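Local coordinates for extracellular solute-binding protein (PDB 3PU5), which probably binds a small solute, perhaps a polyamine, outside the cytoplasm and delivers it to a membrane transporter, at residues G15-N20 / L107-S112; K127-F132 / G164-S169; V145-L150 / A157-M162. All blocks are in the same frame, centred on the assembly; numbering follows the deposited sequence.

Contact 1: G15-N20 / L107-S112; sequences GSFLEN and LYDYSS
Phe17 reaches across to Tyr108 and Asp109 with the far end of its ring, and both partners answer with oxygen. Tyr108 OH lies 3.2 Å from Phe17 CZ, and Asp109 OD2 lies 3.5 Å from Phe17 CE2. Each oxygen sits at the edge of the phenylalanine ring near its plane, where the weakly positive C-H groups point. The geometry is probably mildly favourable electrostatically, though no conventional hydrogen bond is formed. The carboxylate is turned by 63° from the Phe17 ring, so the two flat groups do not lie in a common sheet. Carbon packing accompanies the oxygen contacts, with Tyr108 CZ 3.8 Å from Phe17 CZ, and the phenylalanine comes from the opposite direction to the tyrosine and aspartate side chains. With CG anti to the backbone N (chi1 -177°), its ring is carried into the gap between the Phe17 and Asp109 CA atoms, which are 11.1 Å apart.

The setting is that expected of a periplasmic-binding-protein fold: helix 15-33 follows the first strand, 7-12, while Tyr108 and Asp109 sit in the short link leading into strand 111-117 of a separate antiparallel sheet. Here the tight side is thickened by Pro242 and Tyr277, which touch both Phe17 and Asp109, and by Phe271, whose ring meets Phe17 edge-to-face.

The loose side is that of Gly15, Ser16 and Glu19, which are exposed and make no contact with 107-112; the junction buries just 108 Å² and rests on one helical side chain. Leu18, by contrast, packs on strand 36-41. Asn20 touches Phe271 and Met275 and also folds back on its own helix: ND2 donates to Ser16 O at 2.7 Å (157°), reaching that carbonyl from the face opposite to the backbone amide of Asn20.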
loop_
_atom_site.group_PDB
_atom_site.type_symbol
_atom_site.label_atom_id
_atom_site.label_comp_id
_atom_site.label_asym_id
_atom_site.label_seq_id
_atom_site.Cartn_x
_atom_site.Cartn_y
_atom_site.Cartn_z
ATOM N N GLY A 15 5.265 -12.280 9.981
ATOM C CA GLY A 15 5.389 -13.085 8.785
ATOM C C GLY A 15 6.467 -12.624 7.826
ATOM O O GLY A 15 7.517 -12.135 8.227
ATOM N N SER A 16 6.182 -12.776 6.541
ATOM C CA SER A 16 7.159 -12.566 5.488
ATOM C C SER A 16 7.621 -11.108 5.407
ATOM O O SER A 16 8.779 -10.829 5.093
ATOM C CB SER A 16 6.556 -12.998 4.151
ATOM O OG SER A 16 7.549 -13.068 3.150
ATOM N N PHE A 17 6.704 -10.183 5.678
ATOM C CA PHE A 17 7.036 -8.762 5.653
ATOM C C PHE A 17 8.147 -8.505 6.660
ATOM O O PHE A 17 9.194 -7.968 6.311
ATOM C CB PHE A 17 5.801 -7.925 5.992
ATOM C CG PHE A 17 6.029 -6.431 5.932
ATOM C CD1 PHE A 17 6.493 -5.743 7.046
ATOM C CD2 PHE A 17 5.750 -5.713 4.772
ATOM C CE1 PHE A 17 6.689 -4.378 7.005
ATOM C CE2 PHE A 17 5.935 -4.333 4.725
ATOM C CZ PHE A 17 6.416 -3.669 5.843
ATOM N N LEU A 18 7.912 -8.905 7.910
ATOM C CA LEU A 18 8.881 -8.700 8.983
ATOM C C LEU A 18 10.226 -9.396 8.710
ATOM O O LEU A 18 11.293 -8.838 8.974
ATOM C CB LEU A 18 8.295 -9.153 10.332
ATOM C CG LEU A 18 9.100 -8.773 11.579
ATOM C CD1 LEU A 18 8.204 -8.697 12.818
ATOM C CD2 LEU A 18 10.257 -9.729 11.815
ATOM N N GLU A 19 10.164 -10.618 8.194
ATOM C CA GLU A 19 11.372 -11.374 7.880
ATOM C C GLU A 19 12.188 -10.622 6.844
ATOM O O GLU A 19 13.425 -10.609 6.887
ATOM C CB GLU A 19 11.005 -12.750 7.332
ATOM C CG GLU A 19 10.234 -13.618 8.311
ATOM C CD GLU A 19 9.724 -14.901 7.672
ATOM O OE1 GLU A 19 9.886 -15.070 6.436
ATOM O OE2 GLU A 19 9.159 -15.740 8.414
ATOM N N ASN A 20 11.489 -9.999 5.902
ATOM C CA ASN A 20 12.183 -9.289 4.843
ATOM C C ASN A 20 12.705 -7.926 5.255
ATOM O O ASN A 20 13.747 -7.507 4.779
ATOM C CB ASN A 20 11.353 -9.254 3.565
ATOM C CG ASN A 20 11.431 -10.570 2.814
ATOM O OD1 ASN A 20 12.406 -10.826 2.111
ATOM N ND2 ASN A 20 10.426 -11.421 2.987
ATOM N N LEU A 107 5.960 6.969 3.385
ATOM C CA LEU A 107 5.749 5.579 3.003
ATOM C C LEU A 107 7.126 4.978 2.729
ATOM O O LEU A 107 8.029 5.691 2.286
ATOM C CB LEU A 107 4.864 5.467 1.756
ATOM C CG LEU A 107 3.350 5.336 1.962
ATOM C CD1 LEU A 107 2.758 6.658 2.420
ATOM C CD2 LEU A 107 2.650 4.846 0.688
ATOM N N TYR A 108 7.307 3.689 3.021
ATOM C CA TYR A 108 8.597 3.051 2.754
ATOM C C TYR A 108 8.518 1.866 1.793
ATOM O O TYR A 108 9.519 1.204 1.534
ATOM C CB TYR A 108 9.367 2.702 4.040
ATOM C CG TYR A 108 8.777 1.648 4.971
ATOM C CD1 TYR A 108 9.226 0.323 4.932
ATOM C CD2 TYR A 108 7.850 1.996 5.954
ATOM C CE1 TYR A 108 8.731 -0.638 5.829
ATOM C CE2 TYR A 108 7.346 1.046 6.849
ATOM C CZ TYR A 108 7.790 -0.264 6.780
ATOM O OH TYR A 108 7.296 -1.191 7.669
ATOM N N ASP A 109 7.313 1.611 1.289
ATOM C CA ASP A 109 7.114 0.816 0.077
ATOM C C ASP A 109 5.705 1.127 -0.426
ATOM O O ASP A 109 4.920 1.755 0.278
ATOM C CB ASP A 109 7.335 -0.696 0.324
ATOM C CG ASP A 109 6.213 -1.349 1.138
ATOM O OD1 ASP A 109 5.064 -1.376 0.656
ATOM O OD2 ASP A 109 6.484 -1.862 2.247
ATOM N N TYR A 110 5.389 0.729 -1.649
ATOM C CA TYR A 110 4.003 0.826 -2.097
ATOM C C TYR A 110 3.573 -0.456 -2.821
ATOM O O TYR A 110 4.339 -1.031 -3.595
ATOM C CB TYR A 110 3.742 2.117 -2.919
ATOM C CG TYR A 110 4.453 2.204 -4.256
ATOM C CD1 TYR A 110 3.899 1.633 -5.390
ATOM C CD2 TYR A 110 5.676 2.871 -4.385
ATOM C CE1 TYR A 110 4.539 1.709 -6.611
ATOM C CE2 TYR A 110 6.327 2.941 -5.609
ATOM C CZ TYR A 110 5.756 2.354 -6.715
ATOM O OH TYR A 110 6.384 2.409 -7.939
ATOM N N SER A 111 2.376 -0.934 -2.504
ATOM C CA SER A 111 1.740 -1.994 -3.288
ATOM C C SER A 111 0.563 -1.373 -4.016
ATOM O O SER A 111 -0.062 -0.442 -3.496
ATOM C CB SER A 111 1.291 -3.164 -2.404
ATOM O OG SER A 111 0.263 -2.771 -1.517
ATOM N N SER A 112 0.270 -1.868 -5.221
ATOM C CA SER A 112 -0.625 -1.164 -6.137
ATOM C C SER A 112 -1.819 -1.990 -6.587
ATOM O O SER A 112 -1.655 -3.099 -7.104
ATOM C CB SER A 112 0.144 -0.713 -7.388
ATOM O OG SER A 112 1.252 0.076 -7.031
#

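Contact 2: K127-F132 / G164-S169; sequences KSWKEF and GKIYGS
Ser128 OG, just ahead of the Trp129 and Lys130 that meet Ile166 and Tyr167, accepts a 2.8 Å hydrogen bond from Glu131 N at 159°. This is an N-cap: the hydroxyl satisfies an amide in the first helical turn. Glu131 is tied down again from its side chain, whose OE1 receives Lys127 N at 2.8 Å from above the carboxylate plane. Two further first-turn amides, those of Trp129 and Lys130, are taken by the carboxylate of Glu235.

Across the contact the interaction is mainly apolar. Ile166 sends its two branches to different partners. Its CD1 comes within 3.6 Å of Trp129 CB, at the root of an indole that then leads away and donates through NE1 to Gly236 O. Its CG2 meets Lys130 CE at 3.5 Å, a snug carbon pair. The lysine turns to make that contact by bending at chi3 (-65°) after an otherwise extended start, so that CE lies against the isoleucine CG2 on the exposed side. Ile166 CG2 also sits over one face of the Tyr167 ring, 3.8 Å above its plane and toward the rim. Tyr167 OH lies 3.7 Å from Lys130 CG, while its hydrogen bond goes to Glu134 OE2, one turn further along the lysine's helix.

The capped N-terminal turn of helix 129-138 is thus set beside the last turn of helix 156-167, an example of helix-helix packing within an alpha/beta lobe of the periplasmic-binding-protein fold.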
loop_
_atom_site.group_PDB
_atom_site.type_symbol
_atom_site.label_atom_id
_atom_site.label_comp_id
_atom_site.label_asym_id
_atom_site.label_seq_id
_atom_site.Cartn_x
_atom_site.Cartn_y
_atom_site.Cartn_z
ATOM N N LYS A 127 -7.451 -1.851 -20.519
ATOM C CA LYS A 127 -6.319 -0.940 -20.361
ATOM C C LYS A 127 -6.531 0.099 -19.273
ATOM O O LYS A 127 -5.576 0.758 -18.844
ATOM C CB LYS A 127 -6.012 -0.226 -21.676
ATOM C CG LYS A 127 -5.400 -1.116 -22.746
ATOM C CD LYS A 127 -5.307 -0.365 -24.068
ATOM C CE LYS A 127 -4.404 -1.082 -25.062
ATOM N NZ LYS A 127 -4.230 -0.266 -26.302
ATOM N N SER A 128 -7.777 0.255 -18.838
ATOM C CA SER A 128 -8.121 1.314 -17.900
ATOM C C SER A 128 -9.228 0.900 -16.937
ATOM O O SER A 128 -9.972 -0.048 -17.201
ATOM C CB SER A 128 -8.563 2.563 -18.658
ATOM O OG SER A 128 -9.801 2.328 -19.306
ATOM N N TRP A 129 -9.326 1.622 -15.822
ATOM C CA TRP A 129 -10.439 1.466 -14.889
ATOM C C TRP A 129 -11.759 1.745 -15.599
ATOM O O TRP A 129 -12.784 1.099 -15.338
ATOM C CB TRP A 129 -10.304 2.463 -13.737
ATOM C CG TRP A 129 -9.179 2.174 -12.775
ATOM C CD1 TRP A 129 -8.025 2.903 -12.598
ATOM C CD2 TRP A 129 -9.114 1.088 -11.848
ATOM N NE1 TRP A 129 -7.251 2.327 -11.611
ATOM C CE2 TRP A 129 -7.896 1.208 -11.143
ATOM C CE3 TRP A 129 -9.972 0.020 -11.546
ATOM C CZ2 TRP A 129 -7.513 0.296 -10.154
ATOM C CZ3 TRP A 129 -9.591 -0.884 -10.570
ATOM C CH2 TRP A 129 -8.371 -0.739 -9.882
ATOM N N LYS A 130 -11.736 2.749 -16.470
ATOM C CA LYS A 130 -12.928 3.146 -17.205
ATOM C C LYS A 130 -13.388 2.008 -18.122
ATOM O O LYS A 130 -14.580 1.694 -18.188
ATOM C CB LYS A 130 -12.650 4.429 -18.004
ATOM C CG LYS A 130 -13.837 4.953 -18.791
ATOM C CD LYS A 130 -13.514 6.309 -19.418
ATOM C CE LYS A 130 -13.288 7.378 -18.344
ATOM N NZ LYS A 130 -12.397 8.500 -18.801
ATOM N N GLU A 131 -12.443 1.390 -18.823
ATOM C CA GLU A 131 -12.771 0.264 -19.695
ATOM C C GLU A 131 -13.319 -0.899 -18.859
ATOM O O GLU A 131 -14.336 -1.499 -19.194
ATOM C CB GLU A 131 -11.540 -0.183 -20.475
ATOM C CG GLU A 131 -11.825 -1.302 -21.444
ATOM C CD GLU A 131 -10.610 -1.729 -22.240
ATOM O OE1 GLU A 131 -9.574 -1.031 -22.183
ATOM O OE2 GLU A 131 -10.698 -2.773 -22.923
ATOM N N PHE A 132 -12.631 -1.211 -17.766
ATOM C CA PHE A 132 -13.096 -2.225 -16.823
ATOM C C PHE A 132 -14.549 -1.988 -16.403
ATOM O O PHE A 132 -15.381 -2.897 -16.443
ATOM C CB PHE A 132 -12.183 -2.230 -15.591
ATOM C CG PHE A 132 -12.682 -3.094 -14.465
ATOM C CD1 PHE A 132 -13.015 -4.416 -14.688
ATOM C CD2 PHE A 132 -12.804 -2.580 -13.179
ATOM C CE1 PHE A 132 -13.472 -5.218 -13.644
ATOM C CE2 PHE A 132 -13.260 -3.377 -12.131
ATOM C CZ PHE A 132 -13.591 -4.698 -12.366
ATOM N N GLY A 164 -14.680 7.824 -8.014
ATOM C CA GLY A 164 -15.125 9.184 -7.760
ATOM C C GLY A 164 -14.379 10.189 -8.621
ATOM O O GLY A 164 -14.960 11.161 -9.100
ATOM N N LYS A 165 -13.085 9.958 -8.827
ATOM C CA LYS A 165 -12.262 10.872 -9.621
ATOM C C LYS A 165 -12.565 10.773 -11.123
ATOM O O LYS A 165 -12.661 11.785 -11.811
ATOM C CB LYS A 165 -10.783 10.602 -9.372
ATOM C CG LYS A 165 -9.837 11.592 -10.046
ATOM C CD LYS A 165 -8.395 11.284 -9.650
ATOM C CE LYS A 165 -7.377 11.829 -10.651
ATOM N NZ LYS A 165 -5.999 11.309 -10.365
ATOM N N ILE A 166 -12.714 9.551 -11.624
ATOM C CA ILE A 166 -12.966 9.345 -13.051
ATOM C C ILE A 166 -14.373 9.785 -13.460
ATOM O O ILE A 166 -14.552 10.451 -14.481
ATOM C CB ILE A 166 -12.752 7.874 -13.452
ATOM C CG1 ILE A 166 -11.281 7.483 -13.274
ATOM C CG2 ILE A 166 -13.215 7.637 -14.891
ATOM C CD1 ILE A 166 -11.054 5.965 -13.194
ATOM N N TYR A 167 -15.357 9.425 -12.650
ATOM C CA TYR A 167 -16.761 9.665 -12.974
ATOM C C TYR A 167 -17.407 10.833 -12.224
ATOM O O TYR A 167 -18.545 11.205 -12.516
ATOM C CB TYR A 167 -17.577 8.395 -12.720
ATOM C CG TYR A 167 -17.291 7.278 -13.701
ATOM C CD1 TYR A 167 -17.842 7.293 -14.983
ATOM C CD2 TYR A 167 -16.470 6.211 -13.350
ATOM C CE1 TYR A 167 -17.583 6.273 -15.886
ATOM C CE2 TYR A 167 -16.203 5.195 -14.242
ATOM C CZ TYR A 167 -16.764 5.227 -15.506
ATOM O OH TYR A 167 -16.502 4.212 -16.387
ATOM N N GLY A 168 -16.694 11.399 -11.254
ATOM C CA GLY A 168 -17.239 12.467 -10.439
ATOM C C GLY A 168 -16.278 13.633 -10.295
ATOM O O GLY A 168 -15.459 13.889 -11.172
ATOM N N SER A 169 -16.370 14.330 -9.170
ATOM C CA SER A 169 -15.601 15.547 -8.944
ATOM C C SER A 169 -14.264 15.308 -8.247
ATOM O O SER A 169 -13.525 16.257 -7.991
ATOM C CB SER A 169 -16.421 16.540 -8.123
ATOM O OG SER A 169 -16.741 15.997 -6.854
#

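Contact 3: V145-L150 / A157-M162; sequences VFFNNL and AEVLSM
Apolar contacts between Phe147 and Val159, and between Leu150 and Ala157, carry most of this buried junction of strand and helix. Phe147 CZ lies 3.8 Å from Val159 CG1, and the two side chains meet from opposite directions. A chi1 of -167° swings the phenylalanine out so that the end of its ring meets the helix, although its first bond points elsewhere. Leu160 CD2 flanks the same ring atom, Phe147 CZ, at 4.2 Å. Just beyond the strand, Leu150 CD1 reaches the helix backbone, 3.5 Å from Ala157 N, with Leu160 CD1 also close by.

An amide adds a second kind of contact. Asn148 crosses Val159 at about a right angle, and the end of its amide, whose orientation is doubtful, lies against Val159 CG2.

Hydrogen bonding between the segments is left to water. Ala157 N donates to a water molecule at 3.0 Å, and the same water gives a weak bond to Leu150 O. Within the helix, Ala157 O is held twice, by Ser161 N and by Ser161 OG, from opposite faces of its plane.

Strand 145-148 pairs in parallel with 188-192, and helix 156-167 begins the connection between them, its short segment running at 109° to the strand. The chemistry implies that shape complementarity and burial hold helix to strand, while the water gives an acceptor to Ala157 N, beside the leucine methyl.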
loop_
_atom_site.group_PDB
_atom_site.type_symbol
_atom_site.label_atom_id
_atom_site.label_comp_id
_atom_site.label_asym_id
_atom_site.label_seq_id
_atom_site.Cartn_x
_atom_site.Cartn_y
_atom_site.Cartn_z
ATOM N N VAL A 145 -17.223 -10.971 -12.556
ATOM C CA VAL A 145 -16.433 -9.892 -11.988
ATOM C C VAL A 145 -16.452 -9.988 -10.460
ATOM O O VAL A 145 -17.476 -10.340 -9.873
ATOM C CB VAL A 145 -16.980 -8.534 -12.474
ATOM C CG1 VAL A 145 -16.132 -7.399 -11.935
ATOM C CG2 VAL A 145 -17.023 -8.514 -14.017
ATOM N N PHE A 146 -15.304 -9.745 -9.828
ATOM C CA PHE A 146 -15.227 -9.658 -8.367
ATOM C C PHE A 146 -14.783 -8.246 -7.982
ATOM O O PHE A 146 -14.272 -7.518 -8.827
ATOM C CB PHE A 146 -14.315 -10.744 -7.767
ATOM C CG PHE A 146 -12.914 -10.775 -8.348
ATOM C CD1 PHE A 146 -11.935 -9.899 -7.885
ATOM C CD2 PHE A 146 -12.577 -11.681 -9.351
ATOM C CE1 PHE A 146 -10.641 -9.920 -8.423
ATOM C CE2 PHE A 146 -11.291 -11.710 -9.895
ATOM C CZ PHE A 146 -10.320 -10.832 -9.429
ATOM N N PHE A 147 -14.995 -7.847 -6.727
ATOM C CA PHE A 147 -14.662 -6.489 -6.297
ATOM C C PHE A 147 -14.375 -6.451 -4.794
ATOM O O PHE A 147 -14.916 -7.251 -4.045
ATOM C CB PHE A 147 -15.809 -5.523 -6.631
ATOM C CG PHE A 147 -15.438 -4.069 -6.499
ATOM C CD1 PHE A 147 -15.584 -3.411 -5.287
ATOM C CD2 PHE A 147 -14.918 -3.365 -7.588
ATOM C CE1 PHE A 147 -15.220 -2.073 -5.153
ATOM C CE2 PHE A 147 -14.554 -2.022 -7.465
ATOM C CZ PHE A 147 -14.711 -1.376 -6.246
ATOM N N ASN A 148 -13.521 -5.525 -4.361
ATOM C CA ASN A 148 -13.159 -5.394 -2.944
ATOM C C ASN A 148 -14.378 -5.153 -2.046
ATOM O O ASN A 148 -15.155 -4.223 -2.290
ATOM C CB ASN A 148 -12.203 -4.203 -2.729
ATOM C CG ASN A 148 -11.073 -4.137 -3.747
ATOM O OD1 ASN A 148 -9.901 -3.990 -3.375
ATOM N ND2 ASN A 148 -11.415 -4.194 -5.032
ATOM N N ASN A 149 -14.543 -5.955 -1.001
ATOM C CA ASN A 149 -15.574 -5.652 -0.011
ATOM C C ASN A 149 -15.179 -4.437 0.813
ATOM O O ASN A 149 -14.112 -4.438 1.427
ATOM C CB ASN A 149 -15.825 -6.833 0.921
ATOM C CG ASN A 149 -16.994 -6.580 1.862
ATOM O OD1 ASN A 149 -16.906 -6.812 3.062
ATOM N ND2 ASN A 149 -18.086 -6.080 1.314
ATOM N N LEU A 150 -16.027 -3.408 0.833
ATOM C CA LEU A 150 -15.697 -2.173 1.559
ATOM C C LEU A 150 -15.330 -2.414 3.033
ATOM O O LEU A 150 -14.341 -1.876 3.534
ATOM C CB LEU A 150 -16.815 -1.126 1.443
ATOM C CG LEU A 150 -16.434 0.227 2.054
ATOM C CD1 LEU A 150 -15.096 0.683 1.498
ATOM C CD2 LEU A 150 -17.497 1.299 1.842
ATOM N N ALA A 157 -12.088 1.229 -0.187
ATOM C CA ALA A 157 -12.277 2.675 -0.186
ATOM C C ALA A 157 -11.407 3.328 -1.246
ATOM O O ALA A 157 -11.834 4.272 -1.911
ATOM C CB ALA A 157 -11.975 3.263 1.190
ATOM N N GLU A 158 -10.186 2.821 -1.401
ATOM C CA GLU A 158 -9.226 3.380 -2.354
ATOM C C GLU A 158 -9.681 3.224 -3.809
ATOM O O GLU A 158 -9.631 4.177 -4.586
ATOM C CB GLU A 158 -7.840 2.738 -2.175
ATOM C CG GLU A 158 -7.010 3.270 -0.984
ATOM C CD GLU A 158 -7.439 2.719 0.381
ATOM O OE1 GLU A 158 -8.453 1.986 0.458
ATOM O OE2 GLU A 158 -6.753 3.032 1.389
ATOM N N VAL A 159 -10.100 2.019 -4.181
ATOM C CA VAL A 159 -10.583 1.783 -5.541
ATOM C C VAL A 159 -11.790 2.670 -5.849
ATOM O O VAL A 159 -11.846 3.301 -6.900
ATOM C CB VAL A 159 -10.931 0.301 -5.776
ATOM C CG1 VAL A 159 -11.392 0.081 -7.219
ATOM C CG2 VAL A 159 -9.721 -0.557 -5.487
ATOM N N LEU A 160 -12.749 2.718 -4.928
ATOM C CA LEU A 160 -13.922 3.583 -5.096
ATOM C C LEU A 160 -13.529 5.053 -5.267
ATOM O O LEU A 160 -14.129 5.776 -6.067
ATOM C CB LEU A 160 -14.888 3.423 -3.920
ATOM C CG LEU A 160 -15.663 2.099 -3.848
ATOM C CD1 LEU A 160 -16.247 1.892 -2.463
ATOM C CD2 LEU A 160 -16.758 2.059 -4.921
ATOM N N SER A 161 -12.517 5.495 -4.523
ATOM C CA SER A 161 -12.009 6.860 -4.685
ATOM C C SER A 161 -11.619 7.156 -6.131
ATOM O O SER A 161 -11.857 8.260 -6.631
ATOM C CB SER A 161 -10.816 7.117 -3.765
ATOM O OG SER A 161 -11.249 7.334 -2.439
HETATM N N MSE A 162 -11.001 6.180 -6.796
HETATM C CA MSE A 162 -10.647 6.335 -8.203
HETATM C C MSE A 162 -11.899 6.484 -9.051
HETATM O O MSE A 162 -11.894 7.223 -10.041
HETATM C CB MSE A 162 -9.860 5.133 -8.729
HETATM C CG MSE A 162 -8.380 5.144 -8.411
HETATM SE SE MSE A 162 -7.314 6.456 -9.416
HETATM C CE MSE A 162 -8.529 6.795 -10.863
HETATM O O HOH W 1 -11.586 -0.128 2.494
#

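How the contacts relate
Contacts 2 and 3 form one continuous body, with centres about 12 Å apart and helix 156-167 in common. Phe132 CZ of contact 2 lies 3.7 Å from Val145 CG1 of contact 3, and Trp129 CZ3 lies 3.9 Å from Val159 CG1. Contact 1 is remote, its centre about 28 Å from that of contact 2 and 21 Å from that of contact 3, with no direct touch. Strand 111-117 bridges the gap: it starts in contact 1, and its Val113 and Ile115 pack on Trp129. In this family solute is bound between two lobes, so contact 1 probably lies nearer the interlobe region than the other two.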